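Local coordinates for protein beta-glucuronidase (Dictyoglomus thermophilum, PDB 6XXW) that probably hydrolyses beta-D-glucuronides, releasing glucuronic acid, at residues K376-G381 / E425-R430; G513-P518 / T523-Q528. All coordinates share one frame; numbering follows the deposited sequence.

Contact 1. Residues K376-G381 / E425-R430; sequences KVFTEG and EEYFRR
With CG beside its backbone N and anti to the carbonyl carbon (chi1 -68°), the Phe378 ring leaves the loop and reaches helix 422-438, where Tyr427, its CG anti to the backbone N (chi1 -179°), turns a ring face to meet it. The result is an edge-to-face, or T-shaped, aromatic pair: the ring centroids are 5.2 Å apart and the planes stand at 65°. Phe378 CE1 makes the approach, over the Tyr427 ring but displaced toward its rim, 3.7 Å from Tyr427 CG. Next to it Phe378 CD1 comes to 4.0 Å from Tyr427 CB, and the edge thus rests on the root of the tyrosine ring rather than on its hydroxyl end. That hydroxyl is used elsewhere, hydrogen-bonded to His391 ND1 on helix 385-402. Phe428, next along the helix, completes the aromatic cluster. Its CE2 lies 3.7 Å from Phe378 CZ, an oblique meeting with ring centroids 5.9 Å apart. Within the helix the two neighbours also lean on one another, since Tyr427 CD1 sits 3.7 Å above the centre of the Phe428 ring. Phe378 is the middle residue of an inverse gamma turn, closed by a weak bond from Thr379 N to Val377 O. The carboxylate of Glu421, just ahead of the helix, takes hydrogen bonds from the backbone N atoms of Val377 and Phe378, so the turn is tied to the residue just before the helix as well as to the helix itself. Phe428 also packs on Val413 and Ala414 of strand 408-415. This is the packing of a TIM barrel in which a long loop following one barrel strand, 358-362, settles on helix 422-438, which follows barrel strand 408-415.

Contact 2. Residues G513-P518 / T523-Q528; sequences GFHSDP and TEEYQQ
Glu525 and His515 meet at the tight end of this contact. His515 ND1 gives a hydrogen bond to Glu525 OE2 at 2.7 Å, nearly straight at 169°, along the syn lone pair and close to the imidazole plane. The bent Glu525 chain (chi2 78°) brings the carboxylate up against His515 and Ser516, where OE1 takes Ser516 N at 3.1 Å from above the carboxylate plane. One residue earlier, Glu524 OE2 accepts Gly513 N through its anti lone pair at 2.8 Å, while Glu524 N donates to Phe514 O at 2.9 Å. The loop is thereby pinned to the first turn of helix 524-538, whose N-cap is Thr523: its OG1 accepts Tyr526 N at 3.2 Å and also bonds Leu520 O. An alanine in place of Glu525 would probably leave His515 ND1, Ser516 N and His583 of the second subunit without their acceptor, with the imidazole held only through NE2 among the bonds described. Across that subunit interface, His515 NE2 pairs with Glu524 OE2 of the second subunit, and His583 of that subunit reaches Glu525 OE2. The other side is looser. Phe514 CB stays 4.1 Å from Thr523 CA, and the phenylalanine ring leads away from the helix, packing on Val565 of the third subunit. Ser516 OG, 3.7 Å from Thr523 CG2, spends its hydrogen bond on Pro518 O within the loop.

How the contacts relate
Both contacts belong to the TIM barrel domain, and contact 1 closes along the chain before contact 2 opens. Their centres are 41 Å apart and their nearest atoms about 27 Å, so they do not touch. Each sets a loop that follows a barrel strand against a helix, but contact 1 joins the loop after strand 358-362 to helix 422-438, beyond strand 408-415, whereas contact 2 stays between strand 501-505 and helix 524-538. Their surroundings differ too: contact 1 is touched by no other chain of the four-chain assembly, while contact 2 meets two further subunits. One is packing within a single chain, and the other lies at subunit interfaces.

Contact 1. Residues K376-G381 / E425-R430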
ATOM      1  N   LYS A 376     -17.697  -6.646  36.985  1.00 34.39           N
ATOM      2  CA  LYS A 376     -18.903  -7.372  36.620  1.00 29.45           C
ATOM      3  C   LYS A 376     -19.831  -6.492  35.796  1.00 28.83           C
ATOM      4  O   LYS A 376     -19.929  -5.282  36.013  1.00 27.03           O
ATOM      5  CB  LYS A 376     -19.618  -7.904  37.861  1.00 25.77           C
ATOM      6  CG  LYS A 376     -18.642  -8.603  38.815  1.00 44.34           C
ATOM      7  CD  LYS A 376     -19.164  -9.946  39.322  1.00 56.43           C
ATOM      8  CE  LYS A 376     -18.012 -10.836  39.836  1.00 54.53           C
ATOM      9  NZ  LYS A 376     -17.223 -11.475  38.714  1.00 57.82           N
ATOM     10  N   VAL A 377     -20.496  -7.122  34.832  1.00 26.90           N
ATOM     11  CA  VAL A 377     -21.344  -6.434  33.874  1.00 24.56           C
ATOM     12  C   VAL A 377     -22.810  -6.524  34.266  1.00 21.88           C
ATOM     13  O   VAL A 377     -23.552  -5.553  34.138  1.00 22.27           O
ATOM     14  CB  VAL A 377     -21.115  -7.017  32.459  1.00 26.53           C
ATOM     15  CG1 VAL A 377     -22.181  -6.520  31.492  1.00 20.05           C
ATOM     16  CG2 VAL A 377     -19.727  -6.671  31.965  1.00 27.75           C
ATOM     17  N   PHE A 378     -23.237  -7.693  34.741  1.00 21.77           N
ATOM     18  CA  PHE A 378     -24.641  -7.939  35.057  1.00 20.66           C
ATOM     19  C   PHE A 378     -24.831  -7.653  36.539  1.00 27.92           C
ATOM     20  O   PHE A 378     -24.861  -8.544  37.391  1.00 24.78           O
ATOM     21  CB  PHE A 378     -25.028  -9.353  34.658  1.00 21.06           C
ATOM     22  CG  PHE A 378     -25.016  -9.553  33.174  1.00 19.57           C
ATOM     23  CD1 PHE A 378     -26.162  -9.314  32.423  1.00 17.97           C
ATOM     24  CD2 PHE A 378     -23.852  -9.905  32.518  1.00 20.71           C
ATOM     25  CE1 PHE A 378     -26.156  -9.468  31.044  1.00 22.29           C
ATOM     26  CE2 PHE A 378     -23.838 -10.060  31.134  1.00 22.57           C
ATOM     27  CZ  PHE A 378     -24.989  -9.840  30.401  1.00 19.14           C
ATOM     28  N   THR A 379     -24.947  -6.365  36.837  1.00 24.29           N
ATOM     29  CA  THR A 379     -24.884  -5.893  38.206  1.00 24.92           C
ATOM     30  C   THR A 379     -25.521  -4.513  38.268  1.00 30.54           C
ATOM     31  O   THR A 379     -25.652  -3.817  37.255  1.00 22.91           O
ATOM     32  CB  THR A 379     -23.433  -5.879  38.704  1.00 27.12           C
ATOM     33  OG1 THR A 379     -23.405  -5.684  40.124  1.00 28.78           O
ATOM     34  CG2 THR A 379     -22.598  -4.799  37.993  1.00 27.17           C
ATOM     35  N   GLU A 380     -25.965  -4.152  39.466  1.00 28.09           N
ATOM     36  CA  GLU A 380     -26.479  -2.812  39.688  1.00 25.22           C
ATOM     37  C   GLU A 380     -25.434  -1.796  39.249  1.00 20.97           C
ATOM     38  O   GLU A 380     -24.257  -1.922  39.581  1.00 33.06           O
ATOM     39  CB  GLU A 380     -26.825  -2.623  41.168  1.00 29.53           C
ATOM     40  CG  GLU A 380     -28.020  -3.438  41.627  1.00 28.88           C
ATOM     41  CD  GLU A 380     -27.655  -4.895  41.893  1.00 32.65           C
ATOM     42  OE1 GLU A 380     -26.444  -5.206  41.966  1.00 31.87           O
ATOM     43  OE2 GLU A 380     -28.575  -5.726  42.042  1.00 34.26           O
ATOM     44  N   GLY A 381     -25.862  -0.805  38.476  1.00 28.23           N
ATOM     45  CA  GLY A 381     -24.965   0.181  37.936  1.00 33.20           C
ATOM     46  C   GLY A 381     -24.633  -0.030  36.474  1.00 43.09           C
ATOM     47  O   GLY A 381     -24.338   0.943  35.766  1.00 36.71           O
ATOM     48  N   GLU A 425     -27.296 -15.325  33.709  1.00 22.57           N
ATOM     49  CA  GLU A 425     -28.208 -16.439  33.485  1.00 24.39           C
ATOM     50  C   GLU A 425     -29.658 -15.977  33.550  1.00 20.57           C
ATOM     51  O   GLU A 425     -30.447 -16.246  32.632  1.00 22.05           O
ATOM     52  CB  GLU A 425     -27.943 -17.564  34.489  1.00 23.27           C
ATOM     53  CG  GLU A 425     -28.871 -18.759  34.283  1.00 21.88           C
ATOM     54  CD  GLU A 425     -28.325 -20.044  34.875  1.00 27.75           C
ATOM     55  OE1 GLU A 425     -27.367 -19.983  35.665  1.00 24.81           O
ATOM     56  OE2 GLU A 425     -28.855 -21.122  34.552  1.00 25.76           O
ATOM     57  N   GLU A 426     -30.028 -15.261  34.611  1.00 20.42           N
ATOM     58  CA  GLU A 426     -31.412 -14.806  34.733  1.00 21.83           C
ATOM     59  C   GLU A 426     -31.747 -13.797  33.645  1.00 20.90           C
ATOM     60  O   GLU A 426     -32.852 -13.820  33.080  1.00 19.17           O
ATOM     61  CB  GLU A 426     -31.647 -14.193  36.114  1.00 26.19           C
ATOM     62  N   TYR A 427     -30.803 -12.895  33.351  1.00 19.31           N
ATOM     63  CA  TYR A 427     -31.001 -11.925  32.276  1.00 17.64           C
ATOM     64  C   TYR A 427     -31.368 -12.622  30.968  1.00 21.08           C
ATOM     65  O   TYR A 427     -32.396 -12.313  30.349  1.00 19.88           O
ATOM     66  CB  TYR A 427     -29.742 -11.064  32.118  1.00 16.73           C
ATOM     67  CG  TYR A 427     -29.833 -10.009  31.037  1.00 19.26           C
ATOM     68  CD1 TYR A 427     -29.593 -10.328  29.708  1.00 19.03           C
ATOM     69  CD2 TYR A 427     -30.143  -8.695  31.346  1.00 19.19           C
ATOM     70  CE1 TYR A 427     -29.660  -9.369  28.724  1.00 18.94           C
ATOM     71  CE2 TYR A 427     -30.217  -7.732  30.369  1.00 21.15           C
ATOM     72  CZ  TYR A 427     -29.983  -8.072  29.057  1.00 18.53           C
ATOM     73  OH  TYR A 427     -30.057  -7.108  28.070  1.00 23.93           O
ATOM     74  N   PHE A 428     -30.554 -13.588  30.543  1.00 19.83           N
ATOM     75  CA  PHE A 428     -30.760 -14.143  29.209  1.00 19.59           C
ATOM     76  C   PHE A 428     -31.875 -15.185  29.177  1.00 18.47           C
ATOM     77  O   PHE A 428     -32.537 -15.339  28.146  1.00 17.80           O
ATOM     78  CB  PHE A 428     -29.442 -14.709  28.682  1.00 18.85           C
ATOM     79  CG  PHE A 428     -28.565 -13.657  28.053  1.00 19.10           C
ATOM     80  CD1 PHE A 428     -28.973 -13.014  26.890  1.00 19.71           C
ATOM     81  CD2 PHE A 428     -27.368 -13.277  28.649  1.00 18.52           C
ATOM     82  CE1 PHE A 428     -28.180 -12.025  26.306  1.00 19.77           C
ATOM     83  CE2 PHE A 428     -26.572 -12.285  28.079  1.00 18.86           C
ATOM     84  CZ  PHE A 428     -26.986 -11.661  26.902  1.00 22.61           C
ATOM     85  N   ARG A 429     -32.112 -15.898  30.282  1.00 19.65           N
ATOM     86  CA  ARG A 429     -33.308 -16.732  30.346  1.00 21.63           C
ATOM     87  C   ARG A 429     -34.552 -15.930  29.976  1.00 15.99           C
ATOM     88  O   ARG A 429     -35.395 -16.398  29.204  1.00 18.63           O
ATOM     89  CB  ARG A 429     -33.461 -17.336  31.744  1.00 20.96           C
ATOM     90  CG  ARG A 429     -32.675 -18.633  31.946  1.00 18.56           C
ATOM     91  CD  ARG A 429     -32.563 -18.993  33.429  1.00 21.39           C
ATOM     92  NE  ARG A 429     -33.885 -19.195  34.017  1.00 24.43           N
ATOM     93  CZ  ARG A 429     -34.388 -20.380  34.350  1.00 28.53           C
ATOM     94  NH1 ARG A 429     -33.675 -21.483  34.165  1.00 23.82           N
ATOM     95  NH2 ARG A 429     -35.611 -20.461  34.865  1.00 24.80           N
ATOM     96  N   ARG A 430     -34.675 -14.711  30.506  1.00 17.22           N
ATOM     97  CA  ARG A 430     -35.851 -13.898  30.206  1.00 18.90           C
ATOM     98  C   ARG A 430     -35.853 -13.431  28.755  1.00 17.76           C
ATOM     99  O   ARG A 430     -36.905 -13.403  28.107  1.00 19.30           O
ATOM    100  CB  ARG A 430     -35.915 -12.694  31.147  1.00 23.36           C
ATOM    101  CG  ARG A 430     -36.034 -13.069  32.626  1.00 30.74           C
ATOM    102  CD  ARG A 430     -36.841 -12.021  33.396  1.00 42.62           C
ATOM    103  NE  ARG A 430     -37.849 -11.375  32.557  1.00 53.73           N
ATOM    104  CZ  ARG A 430     -39.019 -11.919  32.225  1.00 58.25           C
ATOM    105  NH1 ARG A 430     -39.346 -13.130  32.666  1.00 59.04           N
ATOM    106  NH2 ARG A 430     -39.866 -11.249  31.452  1.00 45.46           N
TER

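Contact 2. Residues G513-P518 / T523-Q528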
ATOM      1  N   GLY A 513      -1.897  -5.777   0.729  1.00 17.50           N
ATOM      2  CA  GLY A 513      -0.543  -5.519   0.287  1.00 15.99           C
ATOM      3  C   GLY A 513       0.556  -5.889   1.253  1.00 20.28           C
ATOM      4  O   GLY A 513       1.725  -5.885   0.853  1.00 21.43           O
ATOM      5  N   PHE A 514       0.234  -6.170   2.514  1.00 16.71           N
ATOM      6  CA  PHE A 514       1.218  -6.742   3.432  1.00 17.40           C
ATOM      7  C   PHE A 514       1.333  -8.233   3.154  1.00 18.25           C
ATOM      8  O   PHE A 514       0.363  -8.973   3.343  1.00 14.39           O
ATOM      9  CB  PHE A 514       0.822  -6.508   4.893  1.00 12.88           C
ATOM     10  CG  PHE A 514       1.231  -5.162   5.433  1.00 21.98           C
ATOM     11  CD1 PHE A 514       1.263  -4.044   4.611  1.00 21.32           C
ATOM     12  CD2 PHE A 514       1.578  -5.019   6.764  1.00 22.01           C
ATOM     13  CE1 PHE A 514       1.637  -2.806   5.114  1.00 27.68           C
ATOM     14  CE2 PHE A 514       1.958  -3.783   7.277  1.00 21.85           C
ATOM     15  CZ  PHE A 514       1.990  -2.677   6.449  1.00 24.24           C
ATOM     16  N   HIS A 515       2.520  -8.680   2.721  1.00 16.05           N
ATOM     17  CA  HIS A 515       2.775 -10.078   2.391  1.00 14.30           C
ATOM     18  C   HIS A 515       3.990 -10.570   3.154  1.00 16.43           C
ATOM     19  O   HIS A 515       4.957  -9.819   3.317  1.00 17.24           O
ATOM     20  CB  HIS A 515       3.067 -10.270   0.900  1.00 15.96           C
ATOM     21  CG  HIS A 515       1.878 -10.077   0.007  1.00 20.09           C
ATOM     22  ND1 HIS A 515       0.989 -11.091  -0.274  1.00 17.64           N
ATOM     23  CD2 HIS A 515       1.452  -8.998  -0.693  1.00 20.13           C
ATOM     24  CE1 HIS A 515       0.058 -10.641  -1.099  1.00 22.65           C
ATOM     25  NE2 HIS A 515       0.317  -9.374  -1.370  1.00 18.91           N
ATOM     26  N   SER A 516       3.976 -11.843   3.566  1.00 15.46           N
ATOM     27  CA  SER A 516       5.231 -12.425   4.036  1.00 17.96           C
ATOM     28  C   SER A 516       5.207 -13.941   3.922  1.00 19.75           C
ATOM     29  O   SER A 516       4.147 -14.576   3.982  1.00 18.08           O
ATOM     30  CB  SER A 516       5.548 -12.027   5.484  1.00 17.51           C
ATOM     31  OG  SER A 516       4.821 -12.848   6.397  1.00 18.61           O
ATOM     32  N   ASP A 517       6.405 -14.507   3.754  1.00 16.70           N
ATOM     33  CA  ASP A 517       6.644 -15.914   4.005  1.00 17.23           C
ATOM     34  C   ASP A 517       7.936 -16.036   4.804  1.00 17.07           C
ATOM     35  O   ASP A 517       8.943 -15.390   4.455  1.00 16.69           O
ATOM     36  CB  ASP A 517       6.744 -16.768   2.738  1.00 17.68           C
ATOM     37  CG  ASP A 517       6.705 -18.247   3.057  1.00 16.50           C
ATOM     38  OD1 ASP A 517       5.617 -18.751   3.428  1.00 16.87           O
ATOM     39  OD2 ASP A 517       7.771 -18.898   2.990  1.00 17.88           O
ATOM     40  N   PRO A 518       7.952 -16.825   5.884  1.00 17.98           N
ATOM     41  CA  PRO A 518       6.769 -17.445   6.501  1.00 16.41           C
ATOM     42  C   PRO A 518       5.705 -16.405   6.905  1.00 17.46           C
ATOM     43  O   PRO A 518       6.029 -15.223   7.015  1.00 17.06           O
ATOM     44  CB  PRO A 518       7.349 -18.143   7.737  1.00 17.31           C
ATOM     45  CG  PRO A 518       8.810 -18.380   7.382  1.00 15.66           C
ATOM     46  CD  PRO A 518       9.200 -17.184   6.594  1.00 15.33           C
ATOM     47  N   THR A 523      -0.418  -9.957   7.745  1.00 18.37           N
ATOM     48  CA  THR A 523      -0.221 -10.188   6.320  1.00 16.13           C
ATOM     49  C   THR A 523      -1.418 -10.946   5.745  1.00 16.28           C
ATOM     50  O   THR A 523      -2.164 -11.611   6.463  1.00 17.00           O
ATOM     51  CB  THR A 523       1.066 -10.975   6.065  1.00 16.51           C
ATOM     52  OG1 THR A 523       0.957 -12.276   6.654  1.00 13.27           O
ATOM     53  CG2 THR A 523       2.262 -10.252   6.707  1.00 15.13           C
ATOM     54  N   GLU A 524      -1.592 -10.829   4.425  1.00 15.97           N
ATOM     55  CA  GLU A 524      -2.641 -11.595   3.759  1.00 14.92           C
ATOM     56  C   GLU A 524      -2.398 -13.092   3.885  1.00 17.80           C
ATOM     57  O   GLU A 524      -3.358 -13.870   3.989  1.00 15.02           O
ATOM     58  CB  GLU A 524      -2.737 -11.185   2.281  1.00 14.62           C
ATOM     59  CG  GLU A 524      -3.042  -9.701   2.073  1.00 17.78           C
ATOM     60  CD  GLU A 524      -3.452  -9.373   0.629  1.00 20.27           C
ATOM     61  OE1 GLU A 524      -4.063 -10.248  -0.030  1.00 18.71           O
ATOM     62  OE2 GLU A 524      -3.158  -8.252   0.163  1.00 19.67           O
ATOM     63  N   GLU A 525      -1.124 -13.515   3.893  1.00 14.98           N
ATOM     64  CA  GLU A 525      -0.808 -14.932   4.028  1.00 21.70           C
ATOM     65  C   GLU A 525      -1.270 -15.474   5.374  1.00 17.81           C
ATOM     66  O   GLU A 525      -1.830 -16.574   5.449  1.00 17.35           O
ATOM     67  CB  GLU A 525       0.697 -15.156   3.858  1.00 18.85           C
ATOM     68  CG  GLU A 525       1.147 -15.164   2.396  1.00 19.93           C
ATOM     69  CD  GLU A 525       1.254 -13.763   1.814  1.00 22.40           C
ATOM     70  OE1 GLU A 525       1.170 -12.783   2.594  1.00 19.31           O
ATOM     71  OE2 GLU A 525       1.418 -13.647   0.581  1.00 19.85           O
ATOM     72  N   TYR A 526      -1.017 -14.728   6.454  1.00 14.77           N
ATOM     73  CA  TYR A 526      -1.386 -15.222   7.771  1.00 18.33           C
ATOM     74  C   TYR A 526      -2.892 -15.373   7.878  1.00 17.58           C
ATOM     75  O   TYR A 526      -3.386 -16.374   8.411  1.00 17.98           O
ATOM     76  CB  TYR A 526      -0.853 -14.291   8.860  1.00 17.41           C
ATOM     77  CG  TYR A 526      -0.861 -14.929  10.238  1.00 16.10           C
ATOM     78  CD1 TYR A 526      -2.020 -14.926  11.018  1.00 16.77           C
ATOM     79  CD2 TYR A 526       0.269 -15.558  10.742  1.00 14.76           C
ATOM     80  CE1 TYR A 526      -2.048 -15.522  12.269  1.00 19.13           C
ATOM     81  CE2 TYR A 526       0.260 -16.144  12.000  1.00 19.68           C
ATOM     82  CZ  TYR A 526      -0.907 -16.125  12.758  1.00 21.04           C
ATOM     83  OH  TYR A 526      -0.931 -16.709  14.001  1.00 19.93           O
ATOM     84  N   GLN A 527      -3.638 -14.393   7.353  1.00 14.06           N
ATOM     85  CA  GLN A 527      -5.092 -14.478   7.380  1.00 15.41           C
ATOM     86  C   GLN A 527      -5.579 -15.731   6.653  1.00 21.32           C
ATOM     87  O   GLN A 527      -6.425 -16.473   7.171  1.00 17.05           O
ATOM     88  CB  GLN A 527      -5.700 -13.206   6.781  1.00 16.51           C
ATOM     89  CG  GLN A 527      -7.229 -13.264   6.618  1.00 17.84           C
ATOM     90  CD  GLN A 527      -7.771 -12.067   5.845  1.00 17.90           C
ATOM     91  OE1 GLN A 527      -7.144 -11.590   4.903  1.00 17.84           O
ATOM     92  NE2 GLN A 527      -8.941 -11.585   6.239  1.00 18.00           N
ATOM     93  N   GLN A 528      -5.034 -15.999   5.459  1.00 14.31           N
ATOM     94  CA  GLN A 528      -5.457 -17.174   4.697  1.00 16.89           C
ATOM     95  C   GLN A 528      -5.064 -18.473   5.396  1.00 18.37           C
ATOM     96  O   GLN A 528      -5.856 -19.419   5.440  1.00 19.78           O
ATOM     97  CB  GLN A 528      -4.873 -17.136   3.270  1.00 18.25           C
ATOM     98  CG  GLN A 528      -5.048 -18.447   2.476  1.00 15.77           C
ATOM     99  CD  GLN A 528      -4.809 -18.288   0.978  1.00 26.30           C
ATOM    100  OE1 GLN A 528      -5.461 -17.485   0.315  1.00 24.58           O
ATOM    101  NE2 GLN A 528      -3.864 -19.054   0.445  1.00 29.54           N
TER